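PDB 3BB8: CDP-4-keto-6-deoxy-D-glucose-3-dehydrase from Yersinia pseudotuberculosis, which probably catalyses the pyridoxal-phosphate-related dehydration at C3 of CDP-4-keto-6-deoxy-D-glucose, a step in making sugars for lipopolysaccharide. Local coordinates for residues A[40-45]-A[301-305]; A[136-141]-A[398-404]; A[142-146]-A[166-172]; A[312-317]-A[413-419]. The protein carries 1 engineered substitution. All coordinates share one frame; numbering follows the deposited sequence.

Overall arrangement
The four contacts spread over one chain of the aspartate aminotransferase fold. Contacts 1 and 4 share the long helix 293-323: their centres are about 17 Å apart, and they touch where V40 CG2 lies 3.8 Å from G416 N. Contacts 2 and 3, with centres about 12 Å apart, lie next to each other on the large mixed sheet, where D140 N and N145 O, 2.8 Å apart, probably form a hydrogen bond. Contacts 1 and 2 lie on opposite sides of the chain's centre. Contact 3 comes nearest the cofactor: the T167 side chain is about 6 Å from pyridoxal phosphate, whose pocket includes the engineered K220. The R313 side chain (contact 4) is about 11 Å from it.

Contact 1 (A[40-45]-A[301-305]); sequences VIGTKE and AQLER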
# COMPACT_ATOMS: atom_id res chain seq x y z
N VAL A 40 -5.65 14.05 -16.37
CA VAL A 40 -6.28 15.30 -16.76
C VAL A 40 -6.86 15.91 -15.48
O VAL A 40 -7.99 15.61 -15.09
CB VAL A 40 -7.41 15.08 -17.80
CG1 VAL A 40 -8.11 16.40 -18.11
CG2 VAL A 40 -6.82 14.50 -19.08
N ILE A 41 -6.05 16.75 -14.83
CA ILE A 41 -6.45 17.40 -13.60
C ILE A 41 -6.49 18.91 -13.77
O ILE A 41 -5.86 19.46 -14.67
CB ILE A 41 -5.48 17.07 -12.44
CG1 ILE A 41 -4.10 17.68 -12.74
CG2 ILE A 41 -5.39 15.56 -12.25
CD1 ILE A 41 -3.13 17.63 -11.59
N GLY A 42 -7.21 19.58 -12.88
CA GLY A 42 -7.32 21.02 -12.95
C GLY A 42 -7.55 21.69 -11.61
O GLY A 42 -7.22 21.15 -10.55
N THR A 43 -8.14 22.88 -11.67
CA THR A 43 -8.44 23.70 -10.50
C THR A 43 -9.05 22.92 -9.34
O THR A 43 -8.54 22.97 -8.23
CB THR A 43 -9.38 24.85 -10.88
OG1 THR A 43 -8.78 25.62 -11.93
CG2 THR A 43 -9.64 25.74 -9.69
N LYS A 44 -10.14 22.22 -9.61
CA LYS A 44 -10.82 21.46 -8.57
C LYS A 44 -9.88 20.49 -7.83
O LYS A 44 -9.84 20.47 -6.60
CB LYS A 44 -11.99 20.69 -9.16
CG LYS A 44 -12.99 20.20 -8.13
CD LYS A 44 -13.72 21.36 -7.46
CE LYS A 44 -14.84 20.86 -6.55
NZ LYS A 44 -15.72 21.98 -6.09
N GLU A 45 -9.12 19.69 -8.59
CA GLU A 45 -8.21 18.74 -7.98
C GLU A 45 -7.22 19.42 -7.05
O GLU A 45 -7.09 19.03 -5.89
CB GLU A 45 -7.42 17.95 -9.04
CG GLU A 45 -8.23 16.94 -9.85
CD GLU A 45 -9.15 17.60 -10.86
OE1 GLU A 45 -8.79 18.69 -11.35
OE2 GLU A 45 -10.22 17.04 -11.17
N ALA A 301 -12.42 15.16 -6.62
CA ALA A 301 -12.53 16.15 -7.69
C ALA A 301 -12.67 15.43 -9.03
O ALA A 301 -13.58 15.72 -9.82
CB ALA A 301 -11.28 17.04 -7.72
N GLN A 302 -11.77 14.48 -9.28
CA GLN A 302 -11.78 13.68 -10.51
C GLN A 302 -13.14 13.06 -10.78
O GLN A 302 -13.58 12.96 -11.92
CB GLN A 302 -10.73 12.56 -10.42
CG GLN A 302 -9.26 13.00 -10.46
CD GLN A 302 -8.77 13.32 -11.86
OE1 GLN A 302 -8.97 14.43 -12.37
NE2 GLN A 302 -8.12 12.35 -12.50
N LEU A 303 -13.82 12.62 -9.72
CA LEU A 303 -15.13 11.99 -9.88
C LEU A 303 -16.16 12.86 -10.60
O LEU A 303 -17.12 12.35 -11.18
CB LEU A 303 -15.69 11.56 -8.52
CG LEU A 303 -15.25 10.18 -8.02
CD1 LEU A 303 -15.84 9.92 -6.64
CD2 LEU A 303 -15.72 9.11 -8.99
N GLU A 304 -15.97 14.17 -10.57
CA GLU A 304 -16.91 15.04 -11.25
C GLU A 304 -16.75 14.87 -12.76
O GLU A 304 -17.74 14.81 -13.50
CB GLU A 304 -16.66 16.50 -10.85
CG GLU A 304 -16.83 16.79 -9.36
CD GLU A 304 -16.56 18.24 -9.01
OE1 GLU A 304 -17.23 19.13 -9.58
OE2 GLU A 304 -15.68 18.50 -8.16
N ARG A 305 -15.50 14.75 -13.20
CA ARG A 305 -15.17 14.63 -14.62
C ARG A 305 -15.23 13.23 -15.22
O ARG A 305 -15.00 13.06 -16.41
CB ARG A 305 -13.77 15.22 -14.83
CG ARG A 305 -13.56 16.49 -14.01
CD ARG A 305 -12.12 16.97 -13.94
NE ARG A 305 -11.73 17.74 -15.11
CZ ARG A 305 -10.81 18.71 -15.10
NH1 ARG A 305 -10.20 19.03 -13.96
NH2 ARG A 305 -10.50 19.34 -16.22
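E45 and A301 form the tight part of this contact. The first turn of helix 43-55 sits so close to helix 293-323 that E45 CA and A301 CA are 5.0 Å apart, and the methyl of A301 presses into the new turn, its CB 3.5 Å from E45 CA. Next to it the buried E45 carboxylate faces R305. The arginine chain bends at chi3 (82°), which brings its guanidinium back toward the helix start, and E45 OE1 meets it near its edge, 3.0 Å from R305 NH1. This salt bridge is not flat: the two planes are 37° apart, and the hydrogen bond from R305 NH1 to E45 OE2 is weak and long at 3.4 Å. The carbonyl oxygen of V40 lies over one guanidinium face, 4.1 Å above its plane. G42 is the N-cap, and E45 OE1 also points at its backbone N, though the modelled separation is doubtfully short. The Q302 side chain packs between E45 and I41, its amide nearly perpendicular to the carboxylate.

Toward solvent the grip slackens. K44 and E304, both exposed, cross nearly perpendicularly, with K44 NZ 4.0 Å from E304 OE2: too far for a salt bridge, though the charges would attract. Around this corner, L303 and E304 lean on helix 62-75, A301 meets L48 of helix 43-55, and I41 packs on G56 of the second subunit.

Contact 2 (A[136-141]-A[398-404]); sequences FVDVDI and LTNTDRI
D138, at the end of strand 133-140, offers its carboxylate to the first turn of helix 399-407, a link between distant parts of the chain within the aspartate aminotransferase fold. L398 holds the N-cap position itself, and the backbone N-H groups of N400 and T401 point to the carboxylate.

The polar interactions centre on that one group, and three hydrogen bonds grip it. T401 N reaches the syn lone pair of D138 OD1 at 2.9 Å, while T401 OG1 donates to the same oxygen at 2.7 Å, nearly in line with its C-O bond. The second oxygen, D138 OD2, takes N400 N at 3.0 Å, on its syn side but 20° out of the carboxylate plane. With CG anti to the backbone N (chi1 -158°), the aspartate turns its carboxylate to the N400 and T401 amides. A negative group here would be favoured by the helix dipole. Farther back on the strand, backbone hydrogen bonds pair F136 with R393 and V395, at strand 393-394.

The apolar interactions flank the carboxylate. L398 lays CD2 against the strand backbone, 3.8 Å from D138 N. On the other flank, V139 CG2 meets I404 CD1 at 3.5 Å, and I141 CD1 touches I404 CG1 more loosely, at 4.3 Å.

Charged groups close the outer end. R403 runs extended from CG to NE, and its guanidinium is held by salt bridges to E332 and E353. I141 crosses R403 almost perpendicularly, its CD1 3.5 Å from R403 NH1.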
# COMPACT_ATOMS: atom_id res chain seq x y z
N PHE A 136 -4.49 -20.87 -16.62
CA PHE A 136 -4.72 -20.01 -17.78
C PHE A 136 -5.42 -20.63 -19.00
O PHE A 136 -5.27 -21.82 -19.28
CB PHE A 136 -3.40 -19.41 -18.29
CG PHE A 136 -2.55 -18.79 -17.22
CD1 PHE A 136 -1.62 -19.56 -16.51
CD2 PHE A 136 -2.63 -17.42 -16.95
CE1 PHE A 136 -0.79 -18.98 -15.56
CE2 PHE A 136 -1.80 -16.83 -16.00
CZ PHE A 136 -0.88 -17.61 -15.30
N VAL A 137 -6.17 -19.79 -19.72
CA VAL A 137 -6.83 -20.16 -20.97
C VAL A 137 -6.58 -18.98 -21.92
O VAL A 137 -6.45 -17.84 -21.48
CB VAL A 137 -8.35 -20.38 -20.82
CG1 VAL A 137 -8.61 -21.60 -19.97
CG2 VAL A 137 -9.02 -19.14 -20.25
N ASP A 138 -6.50 -19.26 -23.21
CA ASP A 138 -6.21 -18.23 -24.20
C ASP A 138 -7.25 -17.12 -24.32
O ASP A 138 -8.39 -17.25 -23.89
CB ASP A 138 -6.00 -18.90 -25.57
CG ASP A 138 -5.20 -18.04 -26.53
OD1 ASP A 138 -4.21 -17.41 -26.09
OD2 ASP A 138 -5.56 -18.00 -27.72
N VAL A 139 -6.82 -16.00 -24.90
CA VAL A 139 -7.70 -14.85 -25.11
C VAL A 139 -8.09 -14.78 -26.59
O VAL A 139 -7.69 -15.63 -27.40
CB VAL A 139 -7.01 -13.53 -24.73
CG1 VAL A 139 -6.66 -13.52 -23.25
CG2 VAL A 139 -5.76 -13.35 -25.57
N ASP A 140 -8.87 -13.77 -26.94
CA ASP A 140 -9.31 -13.57 -28.31
C ASP A 140 -8.87 -12.22 -28.85
O ASP A 140 -8.87 -11.22 -28.13
CB ASP A 140 -10.83 -13.71 -28.41
CG ASP A 140 -11.38 -13.18 -29.72
OD1 ASP A 140 -11.64 -11.97 -29.82
OD2 ASP A 140 -11.56 -13.99 -30.66
N ILE A 141 -8.49 -12.19 -30.13
CA ILE A 141 -8.38 -10.94 -30.86
C ILE A 141 -9.58 -10.73 -31.78
O ILE A 141 -10.12 -11.69 -32.34
CB ILE A 141 -7.09 -10.89 -31.70
CG1 ILE A 141 -5.88 -11.20 -30.83
CG2 ILE A 141 -6.94 -9.53 -32.36
CD1 ILE A 141 -4.66 -11.65 -31.62
N LEU A 398 -1.92 -21.18 -25.85
CA LEU A 398 -1.94 -19.74 -25.65
C LEU A 398 -1.52 -19.04 -26.94
O LEU A 398 -0.77 -18.06 -26.92
CB LEU A 398 -1.01 -19.35 -24.49
CG LEU A 398 -1.35 -19.94 -23.11
CD1 LEU A 398 -0.31 -19.51 -22.10
CD2 LEU A 398 -2.73 -19.49 -22.67
N THR A 399 -2.01 -19.56 -28.07
CA THR A 399 -1.70 -19.03 -29.40
C THR A 399 -1.95 -17.52 -29.54
O THR A 399 -1.05 -16.78 -29.93
CB THR A 399 -2.52 -19.77 -30.48
OG1 THR A 399 -2.16 -21.16 -30.48
CG2 THR A 399 -2.27 -19.18 -31.87
N ASN A 400 -3.16 -17.08 -29.22
CA ASN A 400 -3.48 -15.66 -29.33
C ASN A 400 -2.68 -14.81 -28.35
O ASN A 400 -2.31 -13.68 -28.67
CB ASN A 400 -4.98 -15.44 -29.13
CG ASN A 400 -5.79 -15.88 -30.34
OD1 ASN A 400 -7.02 -15.89 -30.32
ND2 ASN A 400 -5.09 -16.24 -31.41
N THR A 401 -2.41 -15.37 -27.18
CA THR A 401 -1.64 -14.68 -26.15
C THR A 401 -0.24 -14.42 -26.67
O THR A 401 0.29 -13.32 -26.54
CB THR A 401 -1.52 -15.52 -24.85
OG1 THR A 401 -2.83 -15.80 -24.34
CG2 THR A 401 -0.72 -14.77 -23.80
N ASP A 402 0.36 -15.45 -27.26
CA ASP A 402 1.70 -15.32 -27.82
C ASP A 402 1.68 -14.30 -28.95
O ASP A 402 2.61 -13.50 -29.11
CB ASP A 402 2.20 -16.67 -28.37
CG ASP A 402 2.79 -17.54 -27.29
OD1 ASP A 402 3.57 -17.01 -26.47
OD2 ASP A 402 2.50 -18.76 -27.27
N ARG A 403 0.62 -14.32 -29.74
CA ARG A 403 0.52 -13.38 -30.85
C ARG A 403 0.48 -11.96 -30.29
O ARG A 403 1.07 -11.04 -30.86
CB ARG A 403 -0.75 -13.66 -31.67
CG ARG A 403 -0.66 -13.09 -33.08
CD ARG A 403 -1.99 -13.15 -33.79
NE ARG A 403 -1.92 -12.45 -35.08
CZ ARG A 403 -2.96 -11.90 -35.68
NH1 ARG A 403 -4.17 -11.95 -35.12
NH2 ARG A 403 -2.80 -11.29 -36.85
N ILE A 404 -0.20 -11.79 -29.16
CA ILE A 404 -0.30 -10.48 -28.54
C ILE A 404 1.05 -10.05 -28.02
O ILE A 404 1.46 -8.90 -28.18
CB ILE A 404 -1.33 -10.48 -27.37
CG1 ILE A 404 -2.74 -10.70 -27.93
CG2 ILE A 404 -1.26 -9.16 -26.62
CD1 ILE A 404 -3.82 -10.73 -26.87

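Contact 3 (A[142-146]-A[166-172]); sequences PTYNV and HTLGNLF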
# COMPACT_ATOMS: atom_id res chain seq x y z
N PRO A 142 -10.00 -9.48 -31.93
CA PRO A 142 -9.22 -8.34 -31.43
C PRO A 142 -9.93 -7.63 -30.27
O PRO A 142 -9.77 -6.43 -30.10
CB PRO A 142 -9.14 -7.42 -32.64
CG PRO A 142 -10.37 -7.73 -33.42
CD PRO A 142 -10.61 -9.20 -33.24
N THR A 143 -10.70 -8.39 -29.50
CA THR A 143 -11.23 -7.89 -28.23
C THR A 143 -10.17 -7.92 -27.14
O THR A 143 -10.21 -7.13 -26.20
CB THR A 143 -12.46 -8.70 -27.78
OG1 THR A 143 -12.03 -9.98 -27.30
CG2 THR A 143 -13.43 -8.89 -28.93
N TYR A 144 -9.23 -8.85 -27.26
CA TYR A 144 -8.14 -8.98 -26.30
C TYR A 144 -8.58 -9.40 -24.90
O TYR A 144 -7.92 -9.10 -23.91
CB TYR A 144 -7.33 -7.68 -26.25
CG TYR A 144 -6.83 -7.27 -27.62
CD1 TYR A 144 -7.51 -6.32 -28.38
CD2 TYR A 144 -5.71 -7.89 -28.18
CE1 TYR A 144 -7.10 -6.00 -29.67
CE2 TYR A 144 -5.30 -7.57 -29.47
CZ TYR A 144 -6.00 -6.63 -30.21
OH TYR A 144 -5.60 -6.32 -31.50
N ASN A 145 -9.70 -10.11 -24.83
CA ASN A 145 -10.22 -10.62 -23.58
C ASN A 145 -10.36 -12.14 -23.69
O ASN A 145 -10.33 -12.70 -24.79
CB ASN A 145 -11.57 -9.97 -23.25
CG ASN A 145 -11.41 -8.61 -22.60
OD1 ASN A 145 -11.27 -7.59 -23.28
ND2 ASN A 145 -11.41 -8.58 -21.27
N VAL A 146 -10.52 -12.80 -22.54
CA VAL A 146 -10.57 -14.25 -22.49
C VAL A 146 -11.45 -14.81 -23.60
O VAL A 146 -12.53 -14.28 -23.88
CB VAL A 146 -11.09 -14.75 -21.13
CG1 VAL A 146 -12.49 -14.21 -20.87
CG2 VAL A 146 -11.08 -16.27 -21.09
N HIS A 166 -11.09 -6.77 -17.29
CA HIS A 166 -11.74 -6.33 -18.52
C HIS A 166 -10.63 -5.54 -19.21
O HIS A 166 -10.51 -4.32 -19.05
CB HIS A 166 -12.95 -5.43 -18.20
CG HIS A 166 -14.13 -6.18 -17.65
ND1 HIS A 166 -14.40 -6.25 -16.30
CD2 HIS A 166 -15.07 -6.94 -18.26
CE1 HIS A 166 -15.45 -7.03 -16.10
NE2 HIS A 166 -15.87 -7.46 -17.28
N THR A 167 -9.81 -6.27 -19.95
CA THR A 167 -8.64 -5.71 -20.62
C THR A 167 -8.84 -4.47 -21.45
O THR A 167 -9.65 -4.45 -22.36
CB THR A 167 -7.97 -6.80 -21.47
OG1 THR A 167 -7.70 -7.93 -20.64
CG2 THR A 167 -6.66 -6.30 -22.07
N LEU A 168 -8.08 -3.43 -21.12
CA LEU A 168 -8.11 -2.14 -21.79
C LEU A 168 -9.47 -1.46 -21.89
O LEU A 168 -9.68 -0.62 -22.77
CB LEU A 168 -7.49 -2.27 -23.18
CG LEU A 168 -5.99 -2.59 -23.20
CD1 LEU A 168 -5.52 -2.82 -24.64
CD2 LEU A 168 -5.22 -1.43 -22.56
N GLY A 169 -10.38 -1.78 -20.98
CA GLY A 169 -11.69 -1.16 -21.01
C GLY A 169 -12.71 -2.05 -21.69
O GLY A 169 -13.90 -1.98 -21.40
N ASN A 170 -12.24 -2.88 -22.61
CA ASN A 170 -13.14 -3.78 -23.31
C ASN A 170 -13.56 -4.85 -22.31
O ASN A 170 -12.78 -5.27 -21.47
CB ASN A 170 -12.45 -4.39 -24.54
CG ASN A 170 -13.44 -5.05 -25.50
OD1 ASN A 170 -14.60 -4.63 -25.60
ND2 ASN A 170 -12.98 -6.07 -26.21
N LEU A 171 -14.81 -5.29 -22.42
CA LEU A 171 -15.37 -6.26 -21.48
C LEU A 171 -15.21 -7.69 -22.01
O LEU A 171 -15.46 -7.96 -23.18
CB LEU A 171 -16.84 -5.97 -21.21
CG LEU A 171 -17.16 -4.58 -20.65
CD1 LEU A 171 -17.41 -3.59 -21.79
CD2 LEU A 171 -18.36 -4.63 -19.72
N PHE A 172 -14.79 -8.59 -21.13
CA PHE A 172 -14.83 -10.02 -21.43
C PHE A 172 -16.26 -10.55 -21.42
O PHE A 172 -17.18 -9.85 -21.00
CB PHE A 172 -13.97 -10.80 -20.43
CG PHE A 172 -14.48 -10.73 -19.01
CD1 PHE A 172 -15.56 -11.48 -18.61
CD2 PHE A 172 -13.86 -9.90 -18.09
CE1 PHE A 172 -16.03 -11.42 -17.31
CE2 PHE A 172 -14.33 -9.83 -16.79
CZ PHE A 172 -15.41 -10.59 -16.40
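N170 reaches across to the backbone of T143, joining the loop after strand 159-165 to a hairpin with a G1 beta bulge, which sets Y144 and N145 opposite the single residue D140. Y144 takes the left-handed backbone conformation of the bulge's first position, and a cis peptide precedes P142 in the turn.

A chi1 of -166° carries the N170 amide away from its own backbone N and aims it at the turn. N170 ND2 donates to T143 O at 3.0 Å in an almost straight bond (169°); the acceptor lies practically in the N170 amide plane, while the donor comes at the carbonyl from its flank. The far side of this amide is used too, since N170 OD1 accepts from T337 N. Two partners thus fix its rotation.

The N145 side chain lies buried between N170, T167 and F172, and its amide plane is turned 78° against that of N170. Nearer its root, N145 CB packs 3.8 Å from F172 CB. T167 stands over the bulge with CB 3.4 Å from Y144 O, while the Y144 ring leads away to hydrogen-bond T350 through its hydroxyl. The T167 side chain lies about 6 Å from the bound pyridoxal phosphate.

Past the bulge the packing becomes apolar: V146 slants across F172, and V146 CG1 rests 3.7 Å from F172 CB.

Contact 4 (A[312-317]-A[413-419]); sequences KRKANF and IYPGLTH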
# COMPACT_ATOMS: atom_id res chain seq x y z
N LYS A 312 -15.70 10.97 -23.65
CA LYS A 312 -14.59 11.40 -24.50
C LYS A 312 -13.76 10.21 -25.00
O LYS A 312 -13.34 10.19 -26.16
CB LYS A 312 -13.70 12.38 -23.73
CG LYS A 312 -12.54 12.94 -24.53
CD LYS A 312 -13.02 13.68 -25.78
CE LYS A 312 -11.85 14.26 -26.55
NZ LYS A 312 -12.27 14.87 -27.85
N ARG A 313 -13.51 9.24 -24.13
CA ARG A 313 -12.73 8.07 -24.53
C ARG A 313 -13.46 7.30 -25.61
O ARG A 313 -12.85 6.81 -26.56
CB ARG A 313 -12.46 7.16 -23.32
CG ARG A 313 -11.43 7.75 -22.36
CD ARG A 313 -11.40 7.02 -21.02
NE ARG A 313 -10.26 7.46 -20.23
CZ ARG A 313 -9.01 7.03 -20.39
NH1 ARG A 313 -8.74 6.12 -21.33
NH2 ARG A 313 -8.03 7.52 -19.65
N LYS A 314 -14.78 7.18 -25.48
CA LYS A 314 -15.56 6.47 -26.49
C LYS A 314 -15.49 7.22 -27.82
O LYS A 314 -15.39 6.60 -28.88
CB LYS A 314 -17.01 6.34 -26.04
CG LYS A 314 -17.21 5.45 -24.84
CD LYS A 314 -18.68 5.37 -24.47
CE LYS A 314 -18.91 4.46 -23.29
NZ LYS A 314 -20.33 4.50 -22.83
N ALA A 315 -15.54 8.54 -27.74
CA ALA A 315 -15.49 9.40 -28.92
C ALA A 315 -14.17 9.22 -29.67
O ALA A 315 -14.16 8.86 -30.85
CB ALA A 315 -15.65 10.87 -28.50
N ASN A 316 -13.07 9.46 -28.97
CA ASN A 316 -11.74 9.31 -29.55
C ASN A 316 -11.54 7.93 -30.16
O ASN A 316 -10.88 7.79 -31.18
CB ASN A 316 -10.67 9.58 -28.50
CG ASN A 316 -10.58 11.04 -28.11
OD1 ASN A 316 -9.75 11.44 -27.30
ND2 ASN A 316 -11.44 11.86 -28.71
N PHE A 317 -12.13 6.91 -29.54
CA PHE A 317 -12.00 5.55 -30.05
C PHE A 317 -12.68 5.42 -31.41
O PHE A 317 -12.09 4.92 -32.37
CB PHE A 317 -12.64 4.55 -29.09
CG PHE A 317 -12.63 3.14 -29.60
CD1 PHE A 317 -11.56 2.30 -29.34
CD2 PHE A 317 -13.70 2.64 -30.34
CE1 PHE A 317 -11.55 0.99 -29.80
CE2 PHE A 317 -13.70 1.32 -30.80
CZ PHE A 317 -12.62 0.50 -30.53
N ILE A 413 -6.08 7.13 -26.55
CA ILE A 413 -7.37 7.75 -26.85
C ILE A 413 -7.98 8.40 -25.62
O ILE A 413 -9.19 8.64 -25.56
CB ILE A 413 -8.33 6.63 -27.37
CG1 ILE A 413 -8.18 5.36 -26.54
CG2 ILE A 413 -8.08 6.39 -28.86
CD1 ILE A 413 -8.75 5.46 -25.14
N TYR A 414 -7.13 8.70 -24.63
CA TYR A 414 -7.57 9.32 -23.39
C TYR A 414 -7.94 10.79 -23.57
O TYR A 414 -7.47 11.45 -24.50
CB TYR A 414 -6.50 9.15 -22.29
CG TYR A 414 -5.30 10.07 -22.40
CD1 TYR A 414 -5.10 11.10 -21.49
CD2 TYR A 414 -4.37 9.91 -23.43
CE1 TYR A 414 -4.01 11.96 -21.60
CE2 TYR A 414 -3.28 10.75 -23.54
CZ TYR A 414 -3.10 11.78 -22.63
OH TYR A 414 -2.00 12.60 -22.74
N PRO A 415 -8.80 11.33 -22.68
CA PRO A 415 -9.30 12.71 -22.66
C PRO A 415 -8.32 13.83 -22.96
O PRO A 415 -8.74 14.92 -23.36
CB PRO A 415 -9.91 12.83 -21.27
CG PRO A 415 -10.43 11.45 -21.02
CD PRO A 415 -9.27 10.60 -21.49
N GLY A 416 -7.03 13.59 -22.77
CA GLY A 416 -6.05 14.63 -23.03
C GLY A 416 -5.68 14.78 -24.49
O GLY A 416 -4.81 15.58 -24.85
N LEU A 417 -6.34 14.01 -25.35
CA LEU A 417 -6.06 14.04 -26.78
C LEU A 417 -7.18 14.64 -27.63
O LEU A 417 -8.34 14.20 -27.55
CB LEU A 417 -5.77 12.61 -27.27
CG LEU A 417 -4.32 12.12 -27.35
CD1 LEU A 417 -3.46 12.72 -26.26
CD2 LEU A 417 -4.32 10.60 -27.28
N THR A 418 -6.84 15.65 -28.43
CA THR A 418 -7.81 16.31 -29.31
C THR A 418 -7.80 15.64 -30.68
O THR A 418 -6.98 14.77 -30.95
CB THR A 418 -7.47 17.81 -29.52
OG1 THR A 418 -6.20 17.92 -30.19
CG2 THR A 418 -7.41 18.55 -28.20
N HIS A 419 -8.71 16.06 -31.54
CA HIS A 419 -8.79 15.51 -32.89
C HIS A 419 -7.52 15.83 -33.68
O HIS A 419 -7.14 15.09 -34.57
CB HIS A 419 -10.01 16.06 -33.62
CG HIS A 419 -11.28 15.32 -33.31
ND1 HIS A 419 -11.53 14.76 -32.08
CD2 HIS A 419 -12.37 15.06 -34.08
CE1 HIS A 419 -12.71 14.18 -32.10
NE2 HIS A 419 -13.24 14.35 -33.30
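Residues 413-415 run along one flank of helix 293-323, with CA atoms of R313 and Y414 and of N316 and I413 each 5.4 Å apart, before a type I turn from Y414 to L417 carries the chain away.

R313 turns one guanidinium face to the turn. Extended from CG to NE, it lays that face beneath the chain: P415 CD sits 3.3 Å above the plane toward the rim, and Y414 CB covers the same face, 3.5 Å from R313 NH2. Its NH1 hydrogen-bonds to the carbonyls of W344 and F345, and the turn contributes packing. K312 runs past P415 pointing the other way, CG 3.7 Å from P415 CA, and its NZ ends 4.3 Å from H419 ND1. N316, buried, pushes its CB to 3.4 Å from I413 O, and its amide is directed toward L417.

T418 is the N-cap of helix 419-432, its OG1 weakly bonded to D420 N and H421 N, while H419 stacks on Y319. The contact packs the loop between strand 408-411 and helix 419-432 on the long helix 293-323, which in the aspartate aminotransferase fold links the large cofactor-binding domain to the small C-terminal one.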